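SsfX3 (Streptomyces sp. SF2575, PDB 3SKV) probably transfers a salicylyl group onto a tetracycline intermediate during antibiotic biosynthesis, acting as an acyltransferase of the GDSL/SGNH family. Local coordinates at residues P186-S194 with P244-S255; R86-P94 with V170-D181. The protein carries 1 engineered substitution. All blocks are in the same frame, centred on the assembly; numbering follows the deposited sequence.

Contact 1. Residues P186-S194 with P244-S255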
loop_
_atom_site.group_PDB
_atom_site.type_symbol
_atom_site.label_atom_id
_atom_site.label_comp_id
_atom_site.label_asym_id
_atom_site.label_seq_id
_atom_site.Cartn_x
_atom_site.Cartn_y
_atom_site.Cartn_z
ATOM N N PRO A 186 11.645 10.936 -2.138
ATOM C CA PRO A 186 12.305 9.629 -1.934
ATOM C C PRO A 186 11.273 8.501 -1.984
ATOM O O PRO A 186 10.126 8.680 -1.574
ATOM C CB PRO A 186 12.940 9.762 -0.550
ATOM C CG PRO A 186 12.909 11.236 -0.229
ATOM C CD PRO A 186 11.734 11.785 -0.929
ATOM N N HIS A 187 11.679 7.350 -2.498
ATOM C CA HIS A 187 10.787 6.209 -2.639
ATOM C C HIS A 187 10.722 5.378 -1.398
ATOM O O HIS A 187 11.763 4.984 -0.853
ATOM C CB HIS A 187 11.176 5.326 -3.834
ATOM C CG HIS A 187 11.005 6.003 -5.139
ATOM N ND1 HIS A 187 9.803 5.955 -5.813
ATOM C CD2 HIS A 187 11.885 6.740 -5.851
ATOM C CE1 HIS A 187 9.984 6.667 -6.916
ATOM N NE2 HIS A 187 11.223 7.152 -6.986
ATOM N N TRP A 188 9.493 5.067 -0.973
ATOM C CA TRP A 188 9.276 4.197 0.161
ATOM C C TRP A 188 8.498 2.959 -0.237
ATOM O O TRP A 188 7.319 3.056 -0.581
ATOM C CB TRP A 188 8.630 4.919 1.352
ATOM C CG TRP A 188 8.284 4.002 2.494
ATOM C CD1 TRP A 188 8.939 2.855 2.864
ATOM C CD2 TRP A 188 7.174 4.139 3.390
ATOM N NE1 TRP A 188 8.315 2.282 3.944
ATOM C CE2 TRP A 188 7.232 3.054 4.296
ATOM C CE3 TRP A 188 6.160 5.112 3.553
ATOM C CZ2 TRP A 188 6.311 2.907 5.344
ATOM C CZ3 TRP A 188 5.243 4.961 4.585
ATOM C CH2 TRP A 188 5.313 3.861 5.457
ATOM N N ILE A 189 9.177 1.787 -0.182
ATOM C CA ILE A 189 8.572 0.492 -0.456
ATOM C C ILE A 189 8.184 -0.176 0.854
ATOM O O ILE A 189 9.042 -0.355 1.735
ATOM C CB ILE A 189 9.456 -0.455 -1.315
ATOM C CG1 ILE A 189 9.945 0.221 -2.614
ATOM C CG2 ILE A 189 8.693 -1.790 -1.598
ATOM C CD1 ILE A 189 10.760 -0.729 -3.535
ATOM N N HIS A 190 6.887 -0.549 0.987
ATOM C CA HIS A 190 6.434 -1.277 2.167
ATOM C C HIS A 190 5.894 -2.650 1.723
ATOM O O HIS A 190 5.032 -2.736 0.845
ATOM C CB HIS A 190 5.431 -0.508 3.049
ATOM C CG HIS A 190 4.982 -1.316 4.228
ATOM N ND1 HIS A 190 5.800 -1.479 5.355
ATOM C CD2 HIS A 190 3.868 -2.079 4.378
ATOM C CE1 HIS A 190 5.152 -2.320 6.149
ATOM N NE2 HIS A 190 3.975 -2.701 5.607
ATOM N N TYR A 191 6.438 -3.716 2.335
ATOM C CA TYR A 191 6.022 -5.092 2.055
ATOM C C TYR A 191 5.577 -5.797 3.334
ATOM O O TYR A 191 6.182 -5.627 4.376
ATOM C CB TYR A 191 7.178 -5.870 1.387
ATOM C CG TYR A 191 6.923 -7.348 1.222
ATOM C CD1 TYR A 191 6.204 -7.834 0.135
ATOM C CD2 TYR A 191 7.395 -8.264 2.154
ATOM C CE1 TYR A 191 5.921 -9.193 0.004
ATOM C CE2 TYR A 191 7.132 -9.628 2.023
ATOM C CZ TYR A 191 6.393 -10.086 0.949
ATOM O OH TYR A 191 6.177 -11.428 0.786
ATOM N N GLY A 192 4.569 -6.629 3.231
ATOM C CA GLY A 192 4.134 -7.436 4.364
ATOM C C GLY A 192 2.765 -7.152 4.948
ATOM O O GLY A 192 1.903 -6.555 4.298
ATOM N N ASP A 193 2.570 -7.641 6.186
ATOM C CA ASP A 193 1.349 -7.588 7.003
ATOM C C ASP A 193 0.338 -8.679 6.623
ATOM O O ASP A 193 0.296 -9.142 5.481
ATOM C CB ASP A 193 0.713 -6.176 7.039
ATOM C CG ASP A 193 1.565 -5.151 7.769
ATOM O OD1 ASP A 193 1.739 -5.297 9.010
ATOM O OD2 ASP A 193 2.035 -4.183 7.110
ATOM N N SER A 194 -0.474 -9.078 7.586
ATOM C CA SER A 194 -1.475 -10.129 7.378
ATOM C C SER A 194 -2.875 -9.589 7.103
ATOM O O SER A 194 -3.807 -10.376 6.851
ATOM C CB SER A 194 -1.463 -11.126 8.534
ATOM O OG SER A 194 -1.408 -10.436 9.766
ATOM N N PRO A 244 12.694 1.363 -7.723
ATOM C CA PRO A 244 13.510 2.401 -7.042
ATOM C C PRO A 244 13.103 2.480 -5.558
ATOM O O PRO A 244 11.901 2.336 -5.226
ATOM C CB PRO A 244 13.158 3.696 -7.784
ATOM C CG PRO A 244 11.822 3.466 -8.382
ATOM C CD PRO A 244 11.650 1.973 -8.589
ATOM N N ALA A 245 14.095 2.658 -4.664
ATOM C CA ALA A 245 13.807 2.704 -3.229
ATOM C C ALA A 245 14.839 3.456 -2.448
ATOM O O ALA A 245 16.046 3.214 -2.588
ATOM C CB ALA A 245 13.692 1.293 -2.674
ATOM N N ASP A 246 14.357 4.316 -1.564
ATOM C CA ASP A 246 15.212 5.088 -0.671
ATOM C C ASP A 246 15.005 4.620 0.754
ATOM O O ASP A 246 15.845 4.898 1.591
ATOM C CB ASP A 246 14.938 6.577 -0.817
ATOM C CG ASP A 246 15.307 7.069 -2.187
ATOM O OD1 ASP A 246 16.521 7.275 -2.436
ATOM O OD2 ASP A 246 14.396 7.185 -3.042
ATOM N N LEU A 247 13.910 3.872 1.008
ATOM C CA LEU A 247 13.514 3.287 2.294
ATOM C C LEU A 247 12.688 2.049 1.995
ATOM O O LEU A 247 11.737 2.122 1.215
ATOM C CB LEU A 247 12.653 4.284 3.085
ATOM C CG LEU A 247 12.523 4.179 4.617
ATOM C CD1 LEU A 247 11.080 4.329 5.085
ATOM C CD2 LEU A 247 13.277 2.998 5.248
ATOM N N ILE A 248 13.068 0.907 2.587
ATOM C CA ILE A 248 12.357 -0.352 2.441
ATOM C C ILE A 248 11.936 -0.859 3.813
ATOM O O ILE A 248 12.765 -0.954 4.706
ATOM C CB ILE A 248 13.177 -1.409 1.651
ATOM C CG1 ILE A 248 13.561 -0.885 0.258
ATOM C CG2 ILE A 248 12.419 -2.774 1.568
ATOM C CD1 ILE A 248 14.770 -1.549 -0.396
ATOM N N SER A 249 10.659 -1.213 3.971
ATOM C CA SER A 249 10.169 -1.795 5.223
ATOM C C SER A 249 9.432 -3.059 4.917
ATOM O O SER A 249 8.629 -3.100 3.983
ATOM C CB SER A 249 9.318 -0.810 6.035
ATOM O OG SER A 249 8.285 -0.163 5.312
ATOM N N LEU A 250 9.785 -4.124 5.657
ATOM C CA LEU A 250 9.228 -5.469 5.538
ATOM C C LEU A 250 8.650 -5.904 6.868
ATOM O O LEU A 250 9.386 -5.935 7.854
ATOM C CB LEU A 250 10.338 -6.489 5.134
ATOM C CG LEU A 250 11.356 -6.104 4.026
ATOM C CD1 LEU A 250 12.448 -7.118 3.952
ATOM C CD2 LEU A 250 10.686 -5.979 2.649
ATOM N N ARG A 251 7.375 -6.281 6.908
ATOM C CA ARG A 251 6.793 -6.808 8.144
ATOM C C ARG A 251 6.277 -8.196 7.899
ATOM O O ARG A 251 5.382 -8.403 7.085
ATOM C CB ARG A 251 5.731 -5.918 8.763
ATOM C CG ARG A 251 5.839 -6.002 10.274
ATOM C CD ARG A 251 4.660 -5.481 11.058
ATOM N NE ARG A 251 3.948 -4.454 10.326
ATOM C CZ ARG A 251 4.262 -3.169 10.327
ATOM N NH1 ARG A 251 5.268 -2.725 11.071
ATOM N NH2 ARG A 251 3.575 -2.320 9.587
ATOM N N VAL A 252 6.905 -9.165 8.533
ATOM C CA VAL A 252 6.593 -10.590 8.325
ATOM C C VAL A 252 6.547 -11.385 9.625
ATOM O O VAL A 252 6.940 -10.861 10.664
ATOM C CB VAL A 252 7.584 -11.207 7.292
ATOM C CG1 VAL A 252 7.344 -10.616 5.897
ATOM C CG2 VAL A 252 9.053 -10.998 7.725
ATOM N N GLY A 253 6.093 -12.638 9.551
ATOM C CA GLY A 253 5.990 -13.541 10.684
ATOM C C GLY A 253 4.646 -14.236 10.791
ATOM O O GLY A 253 4.533 -15.414 10.452
ATOM N N THR A 254 3.619 -13.509 11.240
ATOM C CA THR A 254 2.243 -13.978 11.480
ATOM C C THR A 254 1.545 -14.653 10.321
ATOM O O THR A 254 0.942 -15.698 10.529
ATOM C CB THR A 254 1.403 -12.920 12.212
ATOM O OG1 THR A 254 2.050 -12.678 13.460
ATOM C CG2 THR A 254 -0.052 -13.375 12.479
ATOM N N SER A 255 1.646 -14.104 9.127
ATOM C CA SER A 255 1.081 -14.688 7.901
ATOM C C SER A 255 1.545 -16.156 7.723
ATOM O O SER A 255 0.743 -17.005 7.324
ATOM C CB SER A 255 1.489 -13.854 6.685
ATOM O OG SER A 255 1.264 -12.473 6.926
#
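H187 opens the pairing of strands 187-192 and 247-252, parallel neighbours in the central sheet of the GDSL/SGNH fold, whose axes come within 4.7 Å at an angle of 10°. Its backbone N meets the anti lone pair of D246 OD2 at 2.8 Å, while P244 CG lies over the centre of its imidazole face in a CH-pi contact. W188 carries L247 CD1 over its five-membered ring and, in its own ring plane, donates from NE1 to S249 OG at 2.8 Å. I189 turns to the other face of the sheet, where CD1 touches A245 CB. H190 reaches the same S249 OG through ND1 (2.8 Å), so one hydroxyl, set by a chi1 of 50° on the face it shares with both rings, meets two ring edges. Y191 rests CB on L250 CD2 at 3.7 Å. At G192 a CB would collide with R251 O; the run G192-D193-S194 is consistent with the GDS signature, whose serine is the nucleophile in this family. D193 OD2 accepts a hydrogen bond from H190 NE2, fixing that ring from both nitrogens, and OD1 forms a salt bridge with R251 NE at 2.7 Å, nearly straight at 173°. Last, S194 CB approaches S255 OG to 3.4 Å.

Contact 2. Residues R86-P94 with V170-D181. Engineered in segment 86-94: H88 (natural residue Cys).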
loop_
_atom_site.group_PDB
_atom_site.type_symbol
_atom_site.label_atom_id
_atom_site.label_comp_id
_atom_site.label_asym_id
_atom_site.label_seq_id
_atom_site.Cartn_x
_atom_site.Cartn_y
_atom_site.Cartn_z
ATOM N N ARG A 86 -1.783 6.272 -6.826
ATOM C CA ARG A 86 -2.317 7.602 -7.086
ATOM C C ARG A 86 -1.989 8.154 -8.444
ATOM O O ARG A 86 -0.986 7.774 -9.035
ATOM C CB ARG A 86 -2.177 8.599 -5.918
ATOM C CG ARG A 86 -0.809 8.772 -5.429
ATOM C CD ARG A 86 -0.509 8.041 -4.153
ATOM N NE ARG A 86 0.872 8.379 -3.868
ATOM C CZ ARG A 86 1.889 7.548 -3.966
ATOM N NH1 ARG A 86 1.680 6.253 -4.128
ATOM N NH2 ARG A 86 3.125 7.992 -3.809
ATOM N N LEU A 87 -2.906 8.940 -8.998
ATOM C CA LEU A 87 -2.734 9.597 -10.279
ATOM C C LEU A 87 -2.418 11.087 -10.009
ATOM O O LEU A 87 -3.183 11.766 -9.332
ATOM C CB LEU A 87 -3.987 9.407 -11.166
ATOM C CG LEU A 87 -3.993 10.194 -12.502
ATOM C CD1 LEU A 87 -2.869 9.720 -13.440
ATOM C CD2 LEU A 87 -5.340 10.087 -13.206
ATOM N N HIS A 88 -1.260 11.565 -10.487
ATOM C CA HIS A 88 -0.841 12.949 -10.301
ATOM C C HIS A 88 -0.867 13.685 -11.622
ATOM O O HIS A 88 -0.496 13.133 -12.665
ATOM C CB HIS A 88 0.599 13.030 -9.769
ATOM C CG HIS A 88 0.796 12.626 -8.343
ATOM N ND1 HIS A 88 1.807 13.169 -7.599
ATOM C CD2 HIS A 88 0.161 11.691 -7.599
ATOM C CE1 HIS A 88 1.744 12.587 -6.408
ATOM N NE2 HIS A 88 0.778 11.678 -6.366
ATOM N N LEU A 89 -1.279 14.952 -11.565
ATOM C CA LEU A 89 -1.302 15.876 -12.700
ATOM C C LEU A 89 -1.346 17.293 -12.178
ATOM O O LEU A 89 -1.951 17.540 -11.140
ATOM C CB LEU A 89 -2.461 15.627 -13.714
ATOM C CG LEU A 89 -3.886 15.655 -13.172
ATOM C CD1 LEU A 89 -4.518 16.983 -13.419
ATOM C CD2 LEU A 89 -4.738 14.608 -13.836
ATOM N N ARG A 90 -0.713 18.211 -12.893
ATOM C CA ARG A 90 -0.790 19.619 -12.557
ATOM C C ARG A 90 -1.759 20.237 -13.560
ATOM O O ARG A 90 -1.664 19.962 -14.767
ATOM C CB ARG A 90 0.580 20.297 -12.611
ATOM C CG ARG A 90 1.556 19.773 -11.548
ATOM C CD ARG A 90 2.757 20.712 -11.413
ATOM N NE ARG A 90 2.329 22.063 -11.058
ATOM C CZ ARG A 90 2.083 22.472 -9.817
ATOM N NH1 ARG A 90 2.297 21.659 -8.789
ATOM N NH2 ARG A 90 1.653 23.706 -9.593
ATOM N N THR A 91 -2.731 21.008 -13.061
ATOM C CA THR A 91 -3.742 21.676 -13.895
ATOM C C THR A 91 -4.294 22.934 -13.249
ATOM O O THR A 91 -4.333 23.042 -12.016
ATOM C CB THR A 91 -4.891 20.701 -14.302
ATOM O OG1 THR A 91 -5.605 21.276 -15.401
ATOM C CG2 THR A 91 -5.872 20.377 -13.142
ATOM N N ASP A 92 -4.762 23.868 -14.091
ATOM C CA ASP A 92 -5.423 25.055 -13.593
ATOM C C ASP A 92 -6.962 24.877 -13.646
ATOM O O ASP A 92 -7.700 25.766 -13.243
ATOM C CB ASP A 92 -4.947 26.305 -14.341
ATOM C CG ASP A 92 -5.257 26.425 -15.824
ATOM O OD1 ASP A 92 -5.782 25.450 -16.410
ATOM O OD2 ASP A 92 -4.890 27.462 -16.421
ATOM N N SER A 93 -7.433 23.755 -14.183
ATOM C CA SER A 93 -8.850 23.437 -14.366
ATOM C C SER A 93 -9.640 23.476 -13.024
ATOM O O SER A 93 -9.207 22.893 -12.034
ATOM C CB SER A 93 -8.987 22.068 -15.036
ATOM O OG SER A 93 -10.324 21.667 -15.286
ATOM N N PRO A 94 -10.787 24.193 -12.962
ATOM C CA PRO A 94 -11.564 24.214 -11.706
ATOM C C PRO A 94 -12.357 22.910 -11.488
ATOM O O PRO A 94 -12.973 22.731 -10.437
ATOM C CB PRO A 94 -12.470 25.432 -11.888
ATOM C CG PRO A 94 -12.719 25.477 -13.354
ATOM C CD PRO A 94 -11.459 24.981 -14.025
ATOM N N VAL A 170 -9.756 11.174 -18.890
ATOM C CA VAL A 170 -9.698 12.264 -17.934
ATOM C C VAL A 170 -10.195 13.484 -18.704
ATOM O O VAL A 170 -9.806 13.699 -19.859
ATOM C CB VAL A 170 -8.315 12.483 -17.283
ATOM C CG1 VAL A 170 -8.327 13.705 -16.358
ATOM C CG2 VAL A 170 -7.881 11.240 -16.500
ATOM N N ARG A 171 -11.122 14.224 -18.118
ATOM C CA ARG A 171 -11.611 15.425 -18.771
ATOM C C ARG A 171 -11.375 16.627 -17.883
ATOM O O ARG A 171 -11.456 16.527 -16.659
ATOM C CB ARG A 171 -13.083 15.299 -19.153
ATOM C CG ARG A 171 -13.304 14.622 -20.489
ATOM C CD ARG A 171 -14.756 14.215 -20.703
ATOM N NE ARG A 171 -15.670 15.307 -20.368
ATOM C CZ ARG A 171 -16.619 15.224 -19.445
ATOM N NH1 ARG A 171 -16.832 14.086 -18.803
ATOM N NH2 ARG A 171 -17.394 16.270 -19.188
ATOM N N LEU A 172 -11.057 17.754 -18.504
ATOM C CA LEU A 172 -10.777 19.026 -17.834
ATOM C C LEU A 172 -11.459 20.137 -18.620
ATOM O O LEU A 172 -11.934 19.899 -19.750
ATOM C CB LEU A 172 -9.251 19.300 -17.761
ATOM C CG LEU A 172 -8.361 18.197 -17.174
ATOM C CD1 LEU A 172 -6.900 18.457 -17.475
ATOM C CD2 LEU A 172 -8.591 18.029 -15.683
ATOM N N GLU A 173 -11.492 21.359 -18.026
ATOM C CA GLU A 173 -12.071 22.544 -18.635
ATOM C C GLU A 173 -11.352 22.821 -19.958
ATOM O O GLU A 173 -10.152 22.545 -20.075
ATOM C CB GLU A 173 -11.936 23.738 -17.671
ATOM C CG GLU A 173 -12.640 25.019 -18.112
ATOM C CD GLU A 173 -14.110 25.098 -17.749
ATOM O OE1 GLU A 173 -14.927 24.380 -18.374
ATOM O OE2 GLU A 173 -14.447 25.884 -16.835
ATOM N N ALA A 174 -12.079 23.356 -20.952
ATOM C CA ALA A 174 -11.481 23.730 -22.234
ATOM C C ALA A 174 -10.417 24.819 -21.985
ATOM O O ALA A 174 -10.627 25.728 -21.167
ATOM C CB ALA A 174 -12.559 24.287 -23.150
ATOM N N GLY A 175 -9.290 24.726 -22.671
ATOM C CA GLY A 175 -8.216 25.699 -22.496
ATOM C C GLY A 175 -7.421 25.553 -21.207
ATOM O O GLY A 175 -6.517 26.351 -20.957
ATOM N N ALA A 176 -7.728 24.528 -20.380
ATOM C CA ALA A 176 -6.979 24.300 -19.147
ATOM C C ALA A 176 -5.574 23.752 -19.471
ATOM O O ALA A 176 -5.410 22.985 -20.440
ATOM C CB ALA A 176 -7.718 23.311 -18.245
ATOM N N THR A 177 -4.584 24.153 -18.648
ATOM C CA THR A 177 -3.198 23.711 -18.735
ATOM C C THR A 177 -3.082 22.271 -18.196
ATOM O O THR A 177 -3.858 21.848 -17.330
ATOM C CB THR A 177 -2.301 24.617 -17.872
ATOM O OG1 THR A 177 -2.700 24.484 -16.507
ATOM C CG2 THR A 177 -2.351 26.086 -18.293
ATOM N N LEU A 178 -2.095 21.536 -18.688
ATOM C CA LEU A 178 -1.843 20.178 -18.230
ATOM C C LEU A 178 -0.349 20.017 -18.186
ATOM O O LEU A 178 0.320 20.154 -19.212
ATOM C CB LEU A 178 -2.518 19.147 -19.157
ATOM C CG LEU A 178 -2.269 17.658 -18.851
ATOM C CD1 LEU A 178 -2.795 17.236 -17.443
ATOM C CD2 LEU A 178 -2.842 16.798 -19.932
ATOM N N GLU A 179 0.190 19.796 -16.987
ATOM C CA GLU A 179 1.638 19.651 -16.801
ATOM C C GLU A 179 1.967 18.438 -15.977
ATOM O O GLU A 179 1.159 18.027 -15.146
ATOM C CB GLU A 179 2.239 20.898 -16.121
ATOM C CG GLU A 179 2.095 22.207 -16.880
ATOM C CD GLU A 179 2.776 23.390 -16.203
ATOM O OE1 GLU A 179 2.415 23.712 -15.045
ATOM O OE2 GLU A 179 3.702 23.969 -16.818
ATOM N N LYS A 180 3.168 17.885 -16.180
ATOM C CA LYS A 180 3.660 16.752 -15.402
ATOM C C LYS A 180 4.060 17.242 -14.011
ATOM O O LYS A 180 4.651 18.324 -13.883
ATOM C CB LYS A 180 4.891 16.132 -16.092
ATOM C CG LYS A 180 5.278 14.756 -15.562
ATOM C CD LYS A 180 6.608 14.295 -16.110
ATOM C CE LYS A 180 6.439 13.102 -17.018
ATOM N NZ LYS A 180 6.875 13.378 -18.412
ATOM N N ASP A 181 3.767 16.444 -12.976
ATOM C CA ASP A 181 4.240 16.722 -11.631
ATOM C C ASP A 181 5.693 16.239 -11.643
ATOM O O ASP A 181 5.939 15.040 -11.804
ATOM C CB ASP A 181 3.418 15.964 -10.578
ATOM C CG ASP A 181 4.047 15.940 -9.195
ATOM O OD1 ASP A 181 4.623 16.979 -8.777
ATOM O OD2 ASP A 181 3.935 14.908 -8.519
HETATM O O HOH W 1 2.284 14.096 -13.566
HETATM O O HOH W 2 4.544 19.593 -8.758
#
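R90 and E179 form an antiparallel hydrogen-bonded pair, with R90 N to E179 O and E179 N to R90 O both 2.9 Å, so the edge of strand 86-91 is joined to the short strand 178-179. Their CB atoms lie on one face, 3.9 Å apart, but the guanidinium of R90 has its salt bridge with D152. A water accepts from R90 NH1 and donates to D181 OD1. The engineered H88 donates from ND1, in its ring plane, to D181 OD2 (2.9 Å), an oxygen that also pairs with R45. Strand 164-172 belongs to the facing sheet of the N-terminal jelly roll: the axis of its 170-172 portion passes 10.8 Å from that of strand 86-91, and L87 CD2 meets V170 CG2 between the two sheets, evidence of packing within a beta sandwich. Towards the end of strand 86-91, T91 OG1 donates to T177 O at 2.7 Å, almost in line with the carbonyl bond. D92, with a chi1 of 65°, brings OD1 to T177 N, which approaches from above the carboxylate plane. An alanine in place of D92 has no such acceptor and would probably leave T177 N without its mate, freeing the loop after the E173-A176 type II turn to shift. S93 OG, anti to its own N at -179°, accepts from E173 N at 3.0 Å with an N-H...O angle of 179°, and bonds W95 O as well.

Overall arrangement
The two contacts lie in series along the chain: contact 2 closes at D181 and contact 1 opens at P186, so a short connection carries the chain from the jelly roll into the parallel sheet. Their centres are about 32 Å apart and their nearest atoms about 7 Å apart, without touching. A bridge between them is D219: R86, at the start of segment 86-94, forms a salt bridge with its carboxylate, while P186 and W188 of contact 1 hydrogen-bond its backbone. The probable active-site serine, S194, sits at the far end of contact 1, its CA 22.9 Å from the CA of R86, which places contact 2 well away from that serine.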